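Local coordinates for protein peptidoglycan-N-acetylmuramic acid deacetylase PdaC (Bacillus subtilis subsp. subtilis str. 168, PDB 6H8N) that removes the acetyl group from N-acetylmuramic acid residues of peptidoglycan, conferring lysozyme resistance, and also deacylates short chitin oligomers, at residues K33-H38 / E171-L176. The protein carries 1 engineered substitution. Sequence-based numbering, arbitrary orientation.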
ATOM      1  N   LYS A  33       0.550  -4.608  14.142  1.00 11.24           N
ATOM      2  CA  LYS A  33      -0.291  -5.228  15.150  1.00 12.88           C
ATOM      3  C   LYS A  33      -0.009  -4.649  16.532  1.00 12.48           C
ATOM      4  O   LYS A  33      -0.945  -4.344  17.283  1.00 14.22           O
ATOM      5  CB  LYS A  33      -0.084  -6.743  15.109  1.00 14.07           C
ATOM      6  CG  LYS A  33      -0.895  -7.506  16.134  1.00 17.89           C
ATOM      7  CD  LYS A  33      -0.988  -8.997  15.780  1.00 22.77           C
ATOM      8  CE  LYS A  33       0.357  -9.655  15.552  1.00 29.89           C
ATOM      9  NZ  LYS A  33       0.209 -11.119  15.191  1.00 27.56           N
ATOM     10  N   LYS A  34       1.272  -4.455  16.863  1.00 12.82           N
ATOM     11  CA  LYS A  34       1.657  -3.933  18.178  1.00 13.91           C
ATOM     12  C   LYS A  34       1.078  -2.548  18.403  1.00 15.29           C
ATOM     13  O   LYS A  34       0.584  -2.239  19.494  1.00 16.99           O
ATOM     14  CB  LYS A  34       3.179  -3.886  18.271  1.00 14.60           C
ATOM     15  CG  LYS A  34       3.729  -3.230  19.557  1.00 16.39           C
ATOM     16  CD  LYS A  34       5.254  -3.204  19.529  1.00 19.53           C
ATOM     17  CE  LYS A  34       5.848  -2.343  20.631  1.00 21.50           C
ATOM     18  NZ  LYS A  34       7.353  -2.326  20.583  1.00 28.64           N
ATOM     19  N   TYR A  35       1.132  -1.694  17.384  1.00 13.12           N
ATOM     20  CA  TYR A  35       0.676  -0.320  17.510  1.00 12.56           C
ATOM     21  C   TYR A  35      -0.766  -0.127  17.064  1.00 12.00           C
ATOM     22  O   TYR A  35      -1.244   1.007  17.016  1.00 13.66           O
ATOM     23  CB  TYR A  35       1.641   0.621  16.779  1.00 13.66           C
ATOM     24  CG  TYR A  35       2.980   0.694  17.468  1.00 14.56           C
ATOM     25  CD1 TYR A  35       3.114   1.338  18.693  1.00 16.45           C
ATOM     26  CD2 TYR A  35       4.106   0.100  16.914  1.00 15.07           C
ATOM     27  CE1 TYR A  35       4.342   1.394  19.336  1.00 17.58           C
ATOM     28  CE2 TYR A  35       5.344   0.151  17.553  1.00 19.49           C
ATOM     29  CZ  TYR A  35       5.449   0.803  18.762  1.00 18.38           C
ATOM     30  OH  TYR A  35       6.670   0.856  19.405  1.00 21.29           O
ATOM     31  N   LYS A  36      -1.484  -1.213  16.785  1.00 11.86           N
ATOM     32  CA  LYS A  36      -2.906  -1.176  16.471  1.00 13.40           C
ATOM     33  C   LYS A  36      -3.194  -0.313  15.241  1.00 12.36           C
ATOM     34  O   LYS A  36      -4.138   0.477  15.200  1.00 16.36           O
ATOM     35  CB  LYS A  36      -3.733  -0.755  17.691  1.00 15.52           C
ATOM     36  CG  LYS A  36      -3.559  -1.722  18.869  1.00 24.09           C
ATOM     37  CD  LYS A  36      -4.632  -1.537  19.939  1.00 31.96           C
ATOM     38  CE  LYS A  36      -4.653  -2.713  20.923  1.00 34.36           C
ATOM     39  NZ  LYS A  36      -3.352  -2.895  21.622  1.00 40.10           N
ATOM     40  N   GLY A  37      -2.367  -0.480  14.212  1.00 11.37           N
ATOM     41  CA  GLY A  37      -2.559   0.183  12.944  1.00 10.98           C
ATOM     42  C   GLY A  37      -2.708  -0.828  11.814  1.00 11.15           C
ATOM     43  O   GLY A  37      -2.466  -2.024  11.983  1.00 11.87           O
ATOM     44  N   HIS A  38      -3.115  -0.320  10.649  1.00  9.91           N
ATOM     45  CA  HIS A  38      -3.222  -1.137   9.447  1.00 10.25           C
ATOM     46  C   HIS A  38      -2.473  -0.458   8.321  1.00 10.11           C
ATOM     47  O   HIS A  38      -2.108   0.720   8.414  1.00 11.57           O
ATOM     48  CB  HIS A  38      -4.682  -1.384   9.049  1.00 11.24           C
ATOM     49  CG  HIS A  38      -5.415  -2.234  10.031  1.00 12.48           C
ATOM     50  ND1 HIS A  38      -6.559  -1.814  10.668  1.00 17.83           N
ATOM     51  CD2 HIS A  38      -5.142  -3.465  10.519  1.00 12.22           C
ATOM     52  CE1 HIS A  38      -6.977  -2.765  11.488  1.00 18.46           C
ATOM     53  NE2 HIS A  38      -6.121  -3.770  11.432  1.00 16.38           N
ATOM     54  N   GLU A 171       9.904   2.148  13.252  1.00  9.42           N
ATOM     55  CA  GLU A 171      10.063   3.445  13.891  1.00 10.59           C
ATOM     56  C   GLU A 171       9.030   4.442  13.379  1.00  9.90           C
ATOM     57  O   GLU A 171       8.486   5.233  14.160  1.00 10.31           O
ATOM     58  CB  GLU A 171      11.494   3.950  13.683  1.00 10.46           C
ATOM     59  CG  GLU A 171      11.742   5.301  14.298  1.00 11.49           C
ATOM     60  CD  GLU A 171      13.189   5.692  14.393  1.00 11.86           C
ATOM     61  OE1 GLU A 171      14.065   4.861  14.120  1.00 14.63           O
ATOM     62  OE2 GLU A 171      13.423   6.864  14.734  1.00 14.22           O
ATOM     63  N   ILE A 172       8.739   4.422  12.075  1.00  9.43           N
ATOM     64  CA  ILE A 172       7.720   5.306  11.506  1.00  9.00           C
ATOM     65  C   ILE A 172       6.356   5.004  12.106  1.00  8.58           C
ATOM     66  O   ILE A 172       5.602   5.910  12.465  1.00  9.20           O
ATOM     67  CB  ILE A 172       7.726   5.191   9.972  1.00  9.58           C
ATOM     68  CG1 ILE A 172       8.996   5.837   9.393  1.00  9.60           C
ATOM     69  CG2 ILE A 172       6.457   5.775   9.361  1.00 10.38           C
ATOM     70  CD1 ILE A 172       9.322   5.338   8.022  1.00 10.60           C
ATOM     71  N   ILE A 173       6.009   3.727  12.184  1.00  8.48           N
ATOM     72  CA  ILE A 173       4.727   3.334  12.765  1.00  8.65           C
ATOM     73  C   ILE A 173       4.624   3.826  14.203  1.00  8.64           C
ATOM     74  O   ILE A 173       3.608   4.392  14.619  1.00  9.80           O
ATOM     75  CB  ILE A 173       4.546   1.815  12.660  1.00  8.47           C
ATOM     76  CG1 ILE A 173       4.312   1.407  11.197  1.00  9.71           C
ATOM     77  CG2 ILE A 173       3.389   1.337  13.565  1.00  9.76           C
ATOM     78  CD1 ILE A 173       4.551  -0.059  10.920  1.00 10.55           C
ATOM     79  N   LYS A 174       5.687   3.638  14.984  1.00  9.13           N
ATOM     80  CA  LYS A 174       5.675   4.104  16.370  1.00  9.76           C
ATOM     81  C   LYS A 174       5.510   5.619  16.448  1.00  9.40           C
ATOM     82  O   LYS A 174       4.683   6.133  17.213  1.00 10.62           O
ATOM     83  CB  LYS A 174       6.954   3.694  17.074  1.00 11.12           C
ATOM     84  CG  LYS A 174       6.962   4.120  18.539  1.00 14.99           C
ATOM     85  CD  LYS A 174       8.282   3.830  19.221  1.00 18.26           C
ATOM     86  CE  LYS A 174       8.190   4.024  20.735  1.00 21.86           C
ATOM     87  NZ  LYS A 174       7.250   3.043  21.366  1.00 19.94           N
ATOM     88  N   LYS A 175       6.309   6.351  15.689  1.00  9.67           N
ATOM     89  CA  LYS A 175       6.279   7.806  15.788  1.00  9.99           C
ATOM     90  C   LYS A 175       4.957   8.387  15.299  1.00  9.97           C
ATOM     91  O   LYS A 175       4.427   9.321  15.902  1.00 10.64           O
ATOM     92  CB  LYS A 175       7.478   8.414  15.067  1.00 10.22           C
ATOM     93  CG  LYS A 175       8.771   8.140  15.793  1.00 10.70           C
ATOM     94  CD  LYS A 175       9.941   8.847  15.173  1.00 12.94           C
ATOM     95  CE  LYS A 175      11.119   8.836  16.144  1.00 12.42           C
ATOM     96  NZ  LYS A 175      12.344   9.343  15.528  1.00 18.58           N
ATOM     97  N   LEU A 176       4.412   7.860  14.203  1.00  9.01           N
ATOM     98  CA  LEU A 176       3.114   8.347  13.742  1.00 10.05           C
ATOM     99  C   LEU A 176       2.014   8.014  14.739  1.00  9.59           C
ATOM    100  O   LEU A 176       1.126   8.845  14.985  1.00 11.00           O
ATOM    101  CB  LEU A 176       2.774   7.781  12.364  1.00  9.97           C
ATOM    102  CG  LEU A 176       3.662   8.245  11.214  1.00 11.55           C
ATOM    103  CD1 LEU A 176       3.361   7.382   9.984  1.00 12.21           C
ATOM    104  CD2 LEU A 176       3.458   9.732  10.923  1.00 13.72           C
TER
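The ring of Y35, in the last turn of helix 22-35, lies flat between two lysines. K174 of helix 163-178 sets its CA over one face, 4.1 Å from the centroid of the Y35 ring and only 9° off the normal, a CH-pi contact; K34 CG covers the opposite face. From its CA the K174 chain, with CG anti to the backbone N (chi1 -178°), runs past CZ and OH, then bends at its last torsion (65°), and K174 NZ donates a hydrogen bond to Y35 OH at 3.0 Å. Lysine suits this place because its methylenes run along the hydroxyl end of the ring while its ammonium stays on the exposed side. Deeper in, I173 CG2 meets Y35 CD2 at 3.6 Å, approaching obliquely. This branched residue also touches L14 of strand 11-17 and L32, and so links the tyrosine to the core. Beyond Y35, the positive phi of K36 belongs to a Schellman motif. The contact thus joins two helices of the NodB-homology catalytic domain, apolar inside and polar outside. K34 NZ lies 3.5 Å from Y35 OH and 5.4 Å from K174 NZ; the two like charges probably repel mildly, and their field may slightly lower the phenol pKa.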